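Sulfotransferase (PDB 2ZQ5) probably transfers a sulfuryl group from the donor PAPS to an as yet undefined acceptor, as other sulfotransferases do. Local coordinates at residues K8-V13 / V42-Y47; K80-H85 / L216-L221; H235-D240 / W293-E298. All blocks are in the same frame, centred on the assembly; numbering follows the deposited sequence.

Contact 1 of 3, residues K8-V13 / V42-Y47; sequences KDVATV and VLLDAY
The carbonyl oxygen A11 O rests against the forked end of L44, lying 3.5 Å from L44 CD2 and 3.6 Å from L44 CD1, so that both methyls of one leucine meet a single backbone oxygen. These are van der Waals approaches; the contact between K8-V13 and the helical turn V42-Y47 rests mainly on apolar side chains and on that one backbone oxygen, and buries about 199 Å². L44 is its hub. With CG anti to the carbonyl carbon (chi1 -77°) and CD1 anti to CA, the fork reaches the loop, and its two methyls share out the neighbours there. L44 CD1 takes the V13 side, 3.6 Å from V13 CG2, while L44 CD2 faces V10 CG1 at 4.1 Å. V10 also divides its branches: with CG1 anti to the backbone N (chi1 -179°), CG2 comes up to Y47 CB, 4.0 Å away. Y47 thus meets the loop through its CB alone; its side chain also touches Y187, V193 and N61. The loop backbone is held from beyond the contact, V10 O accepting a hydrogen bond from R62 NH1 of helix 55-81, the same helix whose L65 touches L44. T12 points its CB away from helix 36-50 and contributes its carbonyl carbon, 4.0 Å from L44 CD1. Its hydroxyl has another task: OG1 accepts a hydrogen bond from E15 N, capping helix 13-24, which starts at V13. The arrangement is that of an irregular N-terminal segment laid along a helix through spaced apolar residues and then passing, by a threonine N-cap, into a helix of its own, here at the edge of an all-helical region formed by helices 13-24, 36-50 and 55-81.

Contact 2 of 3, residues K80-H85 / L216-L221; sequences KQYPEH and LQLIGL
L221 reaches from the end of helix 206-219 into the turn that follows helix 55-81, and its two methyls touch three residues there. CG stands anti to the backbone N (chi1 180°), which places it beside the carbonyl carbon, with both methyls against the turn. L221 CD1 lies 3.7 Å from E84 CG. The same methyl is 4.0 Å from H85 CA, and L221 CD2 meets the tyrosine, 3.9 Å from Y82 CD1. The Y82 side chain crosses that of L221 at about a right angle. L218 adds a further methyl, its CD1 4.2 Å from Y82 CB. E84 is bent: CG sits between the backbone N and the carbonyl carbon, and the turn at chi2 (-92°) brings OE2 to the edge of the Y82 ring, in its plane. H85 CB approaches the helix backbone, 3.9 Å from L218 CA, and the H85 ring meets W79. Beside it, Q217 CB comes to 3.2 Å from H85 O. The extended Q217 chain continues past this carbonyl, and its NE2 donates a hydrogen bond to V88 O, just beyond the turn. Chemically, then, the two segments adhere chiefly by dispersion, with the leucine methyls and H85 carrying most of it, while the amide of Q217 ties the helix to the chain just downstream.

Contact 3 of 3, residues H235-D240 / W293-E298; sequences HLFALD and WSRGLE
F237, in the short, weakly bonded helix that follows strand 227-231 of the P-loop-like sulfotransferase fold, lays its ring on the backbone of G296 in the long helix 282-304. This is the tight part: G296 CA sits over one face in a CH-pi contact, 3.5 Å from the F237 ring centroid and 20° off the normal. Having no side chain, G296 lets the ring come down on the helix itself. W293 closes the edge of the same ring, its CZ3 3.7 Å from F237 CE2, with the two ring planes at 64°. On the buried flank L236 CB packs 3.6 Å from G296 O, and further in the fit is slacker, L236 CD2 and L297 CD2 being 4.2 Å apart where both leucines adjoin Q253 of the sheet. The looser, solvent side is that of the partly exposed R295. R295 bends at chi3 (-74°), and its NH1 comes obliquely to 3.9 Å from F237 CE1, while its NH2 is engaged by E188 and D291 in salt bridges. The closest approach between the segments is 3.3 Å, from F237 CE1 to G296 CA.

In the fold
Along the chain the three contacts come in series, each closing before the next opens. Contact 1 and contact 2 have centres 32 Å apart, and helix 55-81 relates them: it backs helix 36-50 at contact 1, and its C-terminal end opens contact 2. Contact 3 lies nearer the middle of the chain, its centre 25 Å from that of contact 1 and 29 Å from that of contact 2. In the sequence strand 227-231 comes between contacts 2 and 3. Thus contact 3 packs helices beside the five-stranded parallel sheet, whereas contact 1 packs the N-terminal loop on helix 36-50 and contact 2 joins the turn after helix 55-81 to helix 206-219, whose L216 and I219 touch strand 227-231.

Contact 1 of 3, residues K8-V13 / V42-Y47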
ATOM      1  N   LYS A   8     -12.953 -22.893  -9.120  1.00 25.24           N
ATOM      2  CA  LYS A   8     -11.955 -22.287  -8.246  1.00 23.37           C
ATOM      3  C   LYS A   8     -10.847 -21.552  -8.990  1.00 23.58           C
ATOM      4  O   LYS A   8      -9.968 -20.958  -8.369  1.00 22.76           O
ATOM      5  CB  LYS A   8     -11.354 -23.346  -7.320  1.00 22.40           C
ATOM      6  CG  LYS A   8     -12.348 -23.891  -6.303  1.00 22.05           C
ATOM      7  CD  LYS A   8     -11.691 -24.840  -5.318  1.00 20.25           C
ATOM      8  CE  LYS A   8     -11.169 -26.088  -6.010  1.00 21.33           C
ATOM      9  NZ  LYS A   8     -10.593 -27.042  -5.025  1.00 18.92           N
ATOM     10  N   ASP A   9     -10.886 -21.594 -10.318  1.00 22.10           N
ATOM     11  CA  ASP A   9      -9.890 -20.894 -11.122  1.00 21.85           C
ATOM     12  C   ASP A   9     -10.148 -19.398 -11.000  1.00 20.10           C
ATOM     13  O   ASP A   9     -11.292 -18.973 -10.829  1.00 20.02           O
ATOM     14  CB  ASP A   9      -9.999 -21.308 -12.590  1.00 24.95           C
ATOM     15  CG  ASP A   9      -9.163 -22.529 -12.918  1.00 27.39           C
ATOM     16  OD1 ASP A   9      -9.248 -23.534 -12.184  1.00 29.54           O
ATOM     17  OD2 ASP A   9      -8.422 -22.479 -13.921  1.00 31.29           O
ATOM     18  N   VAL A  10      -9.089 -18.599 -11.076  1.00 17.20           N
ATOM     19  CA  VAL A  10      -9.236 -17.154 -10.985  1.00 16.76           C
ATOM     20  C   VAL A  10      -9.644 -16.614 -12.354  1.00 15.36           C
ATOM     21  O   VAL A  10     -10.782 -16.185 -12.538  1.00 16.57           O
ATOM     22  CB  VAL A  10      -7.921 -16.481 -10.527  1.00 14.40           C
ATOM     23  CG1 VAL A  10      -8.114 -14.975 -10.423  1.00 14.52           C
ATOM     24  CG2 VAL A  10      -7.494 -17.047  -9.178  1.00 14.88           C
ATOM     25  N   ALA A  11      -8.714 -16.654 -13.307  1.00 14.23           N
ATOM     26  CA  ALA A  11      -8.955 -16.184 -14.669  1.00 14.54           C
ATOM     27  C   ALA A  11      -7.646 -16.169 -15.449  1.00 14.97           C
ATOM     28  O   ALA A  11      -6.575 -16.347 -14.874  1.00 14.67           O
ATOM     29  CB  ALA A  11      -9.556 -14.779 -14.646  1.00 16.42           C
ATOM     30  N   THR A  12      -7.736 -15.968 -16.760  1.00 13.37           N
ATOM     31  CA  THR A  12      -6.545 -15.901 -17.600  1.00 13.37           C
ATOM     32  C   THR A  12      -6.193 -14.428 -17.777  1.00 12.58           C
ATOM     33  O   THR A  12      -7.000 -13.553 -17.465  1.00 13.56           O
ATOM     34  CB  THR A  12      -6.791 -16.507 -18.994  1.00 14.12           C
ATOM     35  OG1 THR A  12      -7.738 -15.699 -19.705  1.00 16.16           O
ATOM     36  CG2 THR A  12      -7.332 -17.921 -18.872  1.00 14.86           C
ATOM     37  N   VAL A  13      -4.991 -14.155 -18.270  1.00 13.60           N
ATOM     38  CA  VAL A  13      -4.563 -12.780 -18.487  1.00 12.63           C
ATOM     39  C   VAL A  13      -5.483 -12.086 -19.492  1.00 13.34           C
ATOM     40  O   VAL A  13      -5.887 -10.941 -19.278  1.00 12.02           O
ATOM     41  CB  VAL A  13      -3.109 -12.721 -18.998  1.00 13.10           C
ATOM     42  CG1 VAL A  13      -2.714 -11.280 -19.292  1.00 14.28           C
ATOM     43  CG2 VAL A  13      -2.173 -13.319 -17.954  1.00 14.91           C
ATOM     44  N   VAL A  42       2.841 -14.370 -13.518  1.00  8.11           N
ATOM     45  CA  VAL A  42       3.472 -15.052 -12.394  1.00  7.05           C
ATOM     46  C   VAL A  42       2.507 -15.120 -11.212  1.00  7.58           C
ATOM     47  O   VAL A  42       2.399 -16.147 -10.540  1.00  7.93           O
ATOM     48  CB  VAL A  42       4.762 -14.323 -11.964  1.00  6.53           C
ATOM     49  CG1 VAL A  42       5.275 -14.890 -10.649  1.00  8.17           C
ATOM     50  CG2 VAL A  42       5.821 -14.471 -13.046  1.00  8.23           C
ATOM     51  N   LEU A  43       1.792 -14.028 -10.969  1.00  6.76           N
ATOM     52  CA  LEU A  43       0.841 -13.976  -9.871  1.00  6.82           C
ATOM     53  C   LEU A  43      -0.311 -14.963 -10.088  1.00  7.81           C
ATOM     54  O   LEU A  43      -0.719 -15.661  -9.155  1.00  7.84           O
ATOM     55  CB  LEU A  43       0.307 -12.547  -9.719  1.00  8.45           C
ATOM     56  CG  LEU A  43      -0.644 -12.248  -8.557  1.00  7.70           C
ATOM     57  CD1 LEU A  43      -0.004 -12.615  -7.227  1.00 10.65           C
ATOM     58  CD2 LEU A  43      -0.998 -10.769  -8.586  1.00 10.15           C
ATOM     59  N   LEU A  44      -0.828 -15.027 -11.314  1.00  7.92           N
ATOM     60  CA  LEU A  44      -1.920 -15.944 -11.632  1.00  9.61           C
ATOM     61  C   LEU A  44      -1.476 -17.392 -11.479  1.00  8.54           C
ATOM     62  O   LEU A  44      -2.222 -18.224 -10.963  1.00  9.65           O
ATOM     63  CB  LEU A  44      -2.428 -15.712 -13.058  1.00  9.71           C
ATOM     64  CG  LEU A  44      -3.328 -14.488 -13.245  1.00 11.60           C
ATOM     65  CD1 LEU A  44      -3.587 -14.263 -14.728  1.00 12.06           C
ATOM     66  CD2 LEU A  44      -4.633 -14.698 -12.490  1.00 11.20           C
ATOM     67  N   ASP A  45      -0.265 -17.699 -11.935  1.00  9.01           N
ATOM     68  CA  ASP A  45       0.242 -19.062 -11.811  1.00  8.96           C
ATOM     69  C   ASP A  45       0.370 -19.429 -10.336  1.00  8.56           C
ATOM     70  O   ASP A  45       0.146 -20.574  -9.948  1.00  9.16           O
ATOM     71  CB  ASP A  45       1.607 -19.210 -12.494  1.00  9.90           C
ATOM     72  CG  ASP A  45       1.507 -19.266 -14.009  1.00 11.85           C
ATOM     73  OD1 ASP A  45       0.377 -19.296 -14.545  1.00 14.12           O
ATOM     74  OD2 ASP A  45       2.571 -19.286 -14.666  1.00 13.48           O
ATOM     75  N   ALA A  46       0.728 -18.451  -9.509  1.00  7.89           N
ATOM     76  CA  ALA A  46       0.874 -18.698  -8.082  1.00  7.28           C
ATOM     77  C   ALA A  46      -0.488 -18.953  -7.442  1.00  8.97           C
ATOM     78  O   ALA A  46      -0.659 -19.915  -6.697  1.00  7.96           O
ATOM     79  CB  ALA A  46       1.558 -17.513  -7.413  1.00  7.77           C
ATOM     80  N   TYR A  47      -1.461 -18.097  -7.736  1.00  8.12           N
ATOM     81  CA  TYR A  47      -2.794 -18.269  -7.168  1.00  8.38           C
ATOM     82  C   TYR A  47      -3.386 -19.623  -7.516  1.00 10.21           C
ATOM     83  O   TYR A  47      -3.856 -20.358  -6.650  1.00 11.01           O
ATOM     84  CB  TYR A  47      -3.757 -17.194  -7.684  1.00  8.97           C
ATOM     85  CG  TYR A  47      -3.655 -15.851  -7.002  1.00  7.86           C
ATOM     86  CD1 TYR A  47      -3.637 -15.750  -5.612  1.00  8.34           C
ATOM     87  CD2 TYR A  47      -3.615 -14.674  -7.748  1.00  8.79           C
ATOM     88  CE1 TYR A  47      -3.579 -14.511  -4.979  1.00  7.80           C
ATOM     89  CE2 TYR A  47      -3.560 -13.429  -7.124  1.00  9.64           C
ATOM     90  CZ  TYR A  47      -3.539 -13.356  -5.741  1.00  8.67           C
ATOM     91  OH  TYR A  47      -3.458 -12.135  -5.117  1.00  8.42           O
TER

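Contact 2 of 3, residues K80-H85 / L216-L221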
ATOM      1  N   LYS A  80      -3.845  11.131 -20.580  1.00  9.65           N
ATOM      2  CA  LYS A  80      -4.156  11.670 -21.902  1.00 10.92           C
ATOM      3  C   LYS A  80      -5.012  12.919 -21.748  1.00 11.16           C
ATOM      4  O   LYS A  80      -4.879  13.881 -22.506  1.00 12.13           O
ATOM      5  CB  LYS A  80      -4.937  10.655 -22.728  1.00 12.63           C
ATOM      6  CG  LYS A  80      -4.164   9.440 -23.168  1.00 17.95           C
ATOM      7  CD  LYS A  80      -5.087   8.546 -23.971  1.00 19.75           C
ATOM      8  CE  LYS A  80      -4.400   7.292 -24.452  1.00 23.32           C
ATOM      9  NZ  LYS A  80      -5.384   6.419 -25.150  1.00 21.50           N
ATOM     10  N   GLN A  81      -5.903  12.885 -20.765  1.00 10.05           N
ATOM     11  CA  GLN A  81      -6.799  14.002 -20.495  1.00 10.42           C
ATOM     12  C   GLN A  81      -6.054  15.189 -19.902  1.00 10.88           C
ATOM     13  O   GLN A  81      -6.431  16.341 -20.121  1.00 11.43           O
ATOM     14  CB  GLN A  81      -7.890  13.570 -19.516  1.00  9.57           C
ATOM     15  CG  GLN A  81      -8.860  12.537 -20.053  1.00  9.23           C
ATOM     16  CD  GLN A  81      -9.769  12.000 -18.966  1.00  9.10           C
ATOM     17  OE1 GLN A  81     -10.346  12.762 -18.194  1.00 13.29           O
ATOM     18  NE2 GLN A  81      -9.903  10.680 -18.903  1.00 10.17           N
ATOM     19  N   TYR A  82      -5.001  14.898 -19.146  1.00 10.90           N
ATOM     20  CA  TYR A  82      -4.214  15.933 -18.486  1.00 10.38           C
ATOM     21  C   TYR A  82      -2.726  15.768 -18.753  1.00 11.67           C
ATOM     22  O   TYR A  82      -1.957  15.460 -17.844  1.00 10.94           O
ATOM     23  CB  TYR A  82      -4.472  15.881 -16.980  1.00 11.00           C
ATOM     24  CG  TYR A  82      -5.920  16.101 -16.621  1.00  8.94           C
ATOM     25  CD1 TYR A  82      -6.444  17.388 -16.529  1.00 11.13           C
ATOM     26  CD2 TYR A  82      -6.781  15.022 -16.416  1.00  9.66           C
ATOM     27  CE1 TYR A  82      -7.788  17.599 -16.241  1.00 11.61           C
ATOM     28  CE2 TYR A  82      -8.130  15.222 -16.130  1.00 11.35           C
ATOM     29  CZ  TYR A  82      -8.625  16.514 -16.045  1.00 11.33           C
ATOM     30  OH  TYR A  82      -9.956  16.721 -15.767  1.00 14.29           O
ATOM     31  N   PRO A  83      -2.294  15.985 -20.002  1.00 12.19           N
ATOM     32  CA  PRO A  83      -0.873  15.842 -20.327  1.00 12.99           C
ATOM     33  C   PRO A  83       0.051  16.749 -19.515  1.00 12.84           C
ATOM     34  O   PRO A  83       1.227  16.441 -19.339  1.00 13.88           O
ATOM     35  CB  PRO A  83      -0.831  16.145 -21.825  1.00 14.15           C
ATOM     36  CG  PRO A  83      -1.978  17.089 -22.012  1.00 13.50           C
ATOM     37  CD  PRO A  83      -3.057  16.452 -21.172  1.00 13.78           C
ATOM     38  N   GLU A  84      -0.483  17.856 -19.009  1.00 12.86           N
ATOM     39  CA  GLU A  84       0.314  18.793 -18.224  1.00 12.61           C
ATOM     40  C   GLU A  84       0.825  18.196 -16.912  1.00 12.62           C
ATOM     41  O   GLU A  84       1.634  18.810 -16.216  1.00 13.51           O
ATOM     42  CB  GLU A  84      -0.494  20.060 -17.927  1.00 14.34           C
ATOM     43  CG  GLU A  84      -1.774  19.807 -17.143  1.00 14.78           C
ATOM     44  CD  GLU A  84      -2.987  19.597 -18.032  1.00 15.94           C
ATOM     45  OE1 GLU A  84      -2.849  18.984 -19.111  1.00 16.47           O
ATOM     46  OE2 GLU A  84      -4.084  20.038 -17.637  1.00 19.71           O
ATOM     47  N   HIS A  85       0.355  17.001 -16.568  1.00 11.23           N
ATOM     48  CA  HIS A  85       0.799  16.354 -15.336  1.00 10.56           C
ATOM     49  C   HIS A  85       2.310  16.119 -15.369  1.00 11.51           C
ATOM     50  O   HIS A  85       2.963  16.104 -14.328  1.00 10.13           O
ATOM     51  CB  HIS A  85       0.077  15.014 -15.147  1.00 10.30           C
ATOM     52  CG  HIS A  85       0.518  13.948 -16.101  1.00 10.53           C
ATOM     53  ND1 HIS A  85       1.559  13.086 -15.829  1.00 12.85           N
ATOM     54  CD2 HIS A  85       0.077  13.622 -17.339  1.00  8.94           C
ATOM     55  CE1 HIS A  85       1.737  12.276 -16.857  1.00 10.03           C
ATOM     56  NE2 HIS A  85       0.850  12.580 -17.786  1.00 13.61           N
ATOM     57  N   LEU A 216       1.243  10.335  -8.996  1.00  6.52           N
ATOM     58  CA  LEU A 216       1.255  11.422  -8.020  1.00  6.21           C
ATOM     59  C   LEU A 216       1.183  12.756  -8.767  1.00  7.26           C
ATOM     60  O   LEU A 216       0.519  13.689  -8.319  1.00  7.58           O
ATOM     61  CB  LEU A 216       2.521  11.386  -7.153  1.00  7.54           C
ATOM     62  CG  LEU A 216       2.714  10.179  -6.231  1.00  6.50           C
ATOM     63  CD1 LEU A 216       3.800  10.509  -5.213  1.00  7.70           C
ATOM     64  CD2 LEU A 216       1.418   9.843  -5.505  1.00  8.28           C
ATOM     65  N   GLN A 217       1.876  12.844  -9.902  1.00  6.48           N
ATOM     66  CA  GLN A 217       1.863  14.060 -10.717  1.00  7.13           C
ATOM     67  C   GLN A 217       0.442  14.363 -11.183  1.00  7.91           C
ATOM     68  O   GLN A 217       0.010  15.516 -11.183  1.00  6.90           O
ATOM     69  CB  GLN A 217       2.749  13.899 -11.953  1.00  8.26           C
ATOM     70  CG  GLN A 217       4.242  13.886 -11.691  1.00  7.77           C
ATOM     71  CD  GLN A 217       5.031  13.693 -12.972  1.00 10.26           C
ATOM     72  OE1 GLN A 217       4.838  12.712 -13.691  1.00 10.51           O
ATOM     73  NE2 GLN A 217       5.921  14.633 -13.268  1.00 10.62           N
ATOM     74  N   LEU A 218      -0.270  13.320 -11.598  1.00  6.45           N
ATOM     75  CA  LEU A 218      -1.641  13.451 -12.075  1.00  7.32           C
ATOM     76  C   LEU A 218      -2.601  13.842 -10.957  1.00  6.07           C
ATOM     77  O   LEU A 218      -3.317  14.839 -11.057  1.00  7.59           O
ATOM     78  CB  LEU A 218      -2.098  12.129 -12.691  1.00  7.48           C
ATOM     79  CG  LEU A 218      -3.596  11.991 -12.971  1.00  9.41           C
ATOM     80  CD1 LEU A 218      -3.988  12.873 -14.154  1.00 12.06           C
ATOM     81  CD2 LEU A 218      -3.920  10.529 -13.245  1.00 11.84           C
ATOM     82  N   ILE A 219      -2.614  13.053  -9.889  1.00  5.55           N
ATOM     83  CA  ILE A 219      -3.506  13.318  -8.771  1.00  6.61           C
ATOM     84  C   ILE A 219      -3.194  14.651  -8.099  1.00  7.47           C
ATOM     85  O   ILE A 219      -4.103  15.341  -7.635  1.00  7.87           O
ATOM     86  CB  ILE A 219      -3.438  12.160  -7.742  1.00  5.41           C
ATOM     87  CG1 ILE A 219      -3.920  10.870  -8.408  1.00  7.45           C
ATOM     88  CG2 ILE A 219      -4.283  12.494  -6.508  1.00  8.51           C
ATOM     89  CD1 ILE A 219      -3.684   9.619  -7.581  1.00  8.23           C
ATOM     90  N   GLY A 220      -1.915  15.022  -8.066  1.00  6.36           N
ATOM     91  CA  GLY A 220      -1.523  16.274  -7.440  1.00  8.47           C
ATOM     92  C   GLY A 220      -1.407  17.463  -8.380  1.00  8.13           C
ATOM     93  O   GLY A 220      -0.823  18.481  -8.008  1.00  8.80           O
ATOM     94  N   LEU A 221      -1.976  17.347  -9.578  1.00  9.41           N
ATOM     95  CA  LEU A 221      -1.919  18.411 -10.583  1.00 10.72           C
ATOM     96  C   LEU A 221      -2.418  19.775 -10.108  1.00  9.12           C
ATOM     97  O   LEU A 221      -1.899  20.811 -10.535  1.00 11.47           O
ATOM     98  CB  LEU A 221      -2.712  17.998 -11.825  1.00 11.97           C
ATOM     99  CG  LEU A 221      -2.754  19.013 -12.973  1.00 15.64           C
ATOM    100  CD1 LEU A 221      -1.359  19.163 -13.574  1.00 14.97           C
ATOM    101  CD2 LEU A 221      -3.747  18.553 -14.031  1.00 18.00           C
TER

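Contact 3 of 3, residues H235-D240 / W293-E298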
ATOM      1  N   HIS A 235       7.741   0.064   0.514  1.00  5.64           N
ATOM      2  CA  HIS A 235       8.914   0.914   0.607  1.00  4.67           C
ATOM      3  C   HIS A 235      10.073   0.247   1.339  1.00  6.34           C
ATOM      4  O   HIS A 235      11.228   0.628   1.164  1.00  6.46           O
ATOM      5  CB  HIS A 235       8.492   2.249   1.221  1.00  4.76           C
ATOM      6  CG  HIS A 235       7.425   2.934   0.422  1.00  4.13           C
ATOM      7  ND1 HIS A 235       6.363   3.603   0.988  1.00  7.56           N
ATOM      8  CD2 HIS A 235       7.228   2.980  -0.917  1.00  3.54           C
ATOM      9  CE1 HIS A 235       5.552   4.024   0.031  1.00  2.70           C
ATOM     10  NE2 HIS A 235       6.055   3.658  -1.133  1.00  7.99           N
ATOM     11  N   LEU A 236       9.767  -0.774   2.135  1.00  6.05           N
ATOM     12  CA  LEU A 236      10.808  -1.519   2.842  1.00  5.68           C
ATOM     13  C   LEU A 236      11.601  -2.363   1.846  1.00  5.68           C
ATOM     14  O   LEU A 236      12.824  -2.497   1.956  1.00  6.48           O
ATOM     15  CB  LEU A 236      10.190  -2.474   3.863  1.00  6.55           C
ATOM     16  CG  LEU A 236       9.516  -1.884   5.096  1.00  5.85           C
ATOM     17  CD1 LEU A 236       8.789  -2.985   5.855  1.00  8.72           C
ATOM     18  CD2 LEU A 236      10.565  -1.224   5.985  1.00  6.34           C
ATOM     19  N   PHE A 237      10.879  -2.918   0.874  1.00  5.74           N
ATOM     20  CA  PHE A 237      11.438  -3.806  -0.145  1.00  5.89           C
ATOM     21  C   PHE A 237      12.011  -3.115  -1.373  1.00  5.23           C
ATOM     22  O   PHE A 237      12.862  -3.681  -2.071  1.00  9.13           O
ATOM     23  CB  PHE A 237      10.347  -4.764  -0.650  1.00  5.72           C
ATOM     24  CG  PHE A 237       9.714  -5.616   0.417  1.00  5.09           C
ATOM     25  CD1 PHE A 237      10.115  -6.938   0.595  1.00  7.25           C
ATOM     26  CD2 PHE A 237       8.694  -5.111   1.221  1.00  6.03           C
ATOM     27  CE1 PHE A 237       9.506  -7.743   1.555  1.00  7.58           C
ATOM     28  CE2 PHE A 237       8.082  -5.910   2.186  1.00  7.82           C
ATOM     29  CZ  PHE A 237       8.491  -7.230   2.350  1.00  8.60           C
ATOM     30  N   ALA A 238      11.541  -1.903  -1.644  1.00  5.22           N
ATOM     31  CA  ALA A 238      11.941  -1.190  -2.852  1.00  4.43           C
ATOM     32  C   ALA A 238      12.600   0.157  -2.633  1.00  5.32           C
ATOM     33  O   ALA A 238      12.404   1.081  -3.422  1.00  5.90           O
ATOM     34  CB  ALA A 238      10.718  -1.019  -3.750  1.00  7.41           C
ATOM     35  N   LEU A 239      13.400   0.271  -1.582  1.00  5.98           N
ATOM     36  CA  LEU A 239      14.045   1.539  -1.298  1.00  6.24           C
ATOM     37  C   LEU A 239      14.916   2.048  -2.444  1.00  6.17           C
ATOM     38  O   LEU A 239      14.928   3.248  -2.718  1.00  6.81           O
ATOM     39  CB  LEU A 239      14.870   1.441  -0.015  1.00  7.41           C
ATOM     40  CG  LEU A 239      15.532   2.754   0.406  1.00  6.65           C
ATOM     41  CD1 LEU A 239      14.477   3.837   0.609  1.00  7.81           C
ATOM     42  CD2 LEU A 239      16.329   2.525   1.683  1.00  8.22           C
ATOM     43  N   ASP A 240      15.647   1.162  -3.118  1.00  6.15           N
ATOM     44  CA  ASP A 240      16.483   1.626  -4.220  1.00  6.32           C
ATOM     45  C   ASP A 240      15.633   2.241  -5.326  1.00  6.28           C
ATOM     46  O   ASP A 240      15.999   3.270  -5.892  1.00  8.28           O
ATOM     47  CB  ASP A 240      17.343   0.494  -4.798  1.00  5.85           C
ATOM     48  CG  ASP A 240      18.433   0.037  -3.842  1.00  9.78           C
ATOM     49  OD1 ASP A 240      19.037   0.891  -3.159  1.00 10.75           O
ATOM     50  OD2 ASP A 240      18.697  -1.182  -3.787  1.00 13.13           O
ATOM     51  N   TRP A 293       8.054 -10.442   6.097  1.00  5.51           N
ATOM     52  CA  TRP A 293       8.507  -9.294   6.864  1.00  4.87           C
ATOM     53  C   TRP A 293       9.958  -9.294   7.310  1.00  4.61           C
ATOM     54  O   TRP A 293      10.530  -8.223   7.529  1.00  5.84           O
ATOM     55  CB  TRP A 293       7.539  -9.061   8.026  1.00  6.03           C
ATOM     56  CG  TRP A 293       6.145  -8.900   7.487  1.00  7.01           C
ATOM     57  CD1 TRP A 293       5.086  -9.734   7.687  1.00  7.50           C
ATOM     58  CD2 TRP A 293       5.717  -7.938   6.511  1.00  9.23           C
ATOM     59  NE1 TRP A 293       4.029  -9.364   6.887  1.00  8.88           N
ATOM     60  CE2 TRP A 293       4.391  -8.263   6.154  1.00  8.94           C
ATOM     61  CE3 TRP A 293       6.332  -6.836   5.896  1.00 11.14           C
ATOM     62  CZ2 TRP A 293       3.665  -7.530   5.210  1.00 10.60           C
ATOM     63  CZ3 TRP A 293       5.611  -6.106   4.956  1.00 12.51           C
ATOM     64  CH2 TRP A 293       4.291  -6.458   4.622  1.00 10.82           C
ATOM     65  N   SER A 294      10.573 -10.465   7.441  1.00  5.34           N
ATOM     66  CA  SER A 294      11.985 -10.470   7.806  1.00  6.09           C
ATOM     67  C   SER A 294      12.762 -10.033   6.564  1.00  7.47           C
ATOM     68  O   SER A 294      13.786  -9.360   6.671  1.00  7.25           O
ATOM     69  CB  SER A 294      12.439 -11.853   8.296  1.00  7.99           C
ATOM     70  OG  SER A 294      12.262 -12.869   7.329  1.00  8.08           O
ATOM     71  N   ARG A 295      12.269 -10.404   5.383  1.00  6.96           N
ATOM     72  CA  ARG A 295      12.919  -9.990   4.140  1.00  6.05           C
ATOM     73  C   ARG A 295      12.753  -8.480   3.976  1.00  6.58           C
ATOM     74  O   ARG A 295      13.701  -7.777   3.635  1.00  7.94           O
ATOM     75  CB  ARG A 295      12.307 -10.707   2.928  1.00  7.16           C
ATOM     76  CG  ARG A 295      12.844 -12.108   2.710  1.00  8.11           C
ATOM     77  CD  ARG A 295      12.420 -12.704   1.368  1.00 10.29           C
ATOM     78  NE  ARG A 295      11.016 -13.108   1.334  1.00 11.17           N
ATOM     79  CZ  ARG A 295      10.039 -12.422   0.748  1.00  9.83           C
ATOM     80  NH1 ARG A 295      10.290 -11.272   0.131  1.00 11.21           N
ATOM     81  NH2 ARG A 295       8.802 -12.902   0.769  1.00  8.84           N
ATOM     82  N   GLY A 296      11.547  -7.983   4.232  1.00  5.87           N
ATOM     83  CA  GLY A 296      11.296  -6.558   4.106  1.00  5.56           C
ATOM     84  C   GLY A 296      12.210  -5.716   4.976  1.00  5.49           C
ATOM     85  O   GLY A 296      12.835  -4.768   4.502  1.00  6.12           O
ATOM     86  N   LEU A 297      12.290  -6.055   6.259  1.00  5.48           N
ATOM     87  CA  LEU A 297      13.134  -5.295   7.168  1.00  6.11           C
ATOM     88  C   LEU A 297      14.620  -5.425   6.829  1.00  5.88           C
ATOM     89  O   LEU A 297      15.366  -4.446   6.910  1.00  6.82           O
ATOM     90  CB  LEU A 297      12.871  -5.730   8.612  1.00  7.11           C
ATOM     91  CG  LEU A 297      11.486  -5.336   9.141  1.00  6.18           C
ATOM     92  CD1 LEU A 297      11.252  -5.964  10.509  1.00  8.53           C
ATOM     93  CD2 LEU A 297      11.380  -3.819   9.219  1.00  8.68           C
ATOM     94  N   GLU A 298      15.050  -6.622   6.437  1.00  5.53           N
ATOM     95  CA  GLU A 298      16.449  -6.839   6.088  1.00  6.17           C
ATOM     96  C   GLU A 298      16.806  -6.075   4.816  1.00  6.98           C
ATOM     97  O   GLU A 298      17.847  -5.422   4.749  1.00  7.50           O
ATOM     98  CB  GLU A 298      16.722  -8.335   5.911  1.00  7.07           C
ATOM     99  CG  GLU A 298      18.190  -8.696   5.690  1.00  9.90           C
ATOM    100  CD  GLU A 298      18.670  -8.390   4.286  1.00 11.99           C
ATOM    101  OE1 GLU A 298      17.935  -8.712   3.329  1.00 11.41           O
ATOM    102  OE2 GLU A 298      19.784  -7.844   4.137  1.00 14.59           O
TER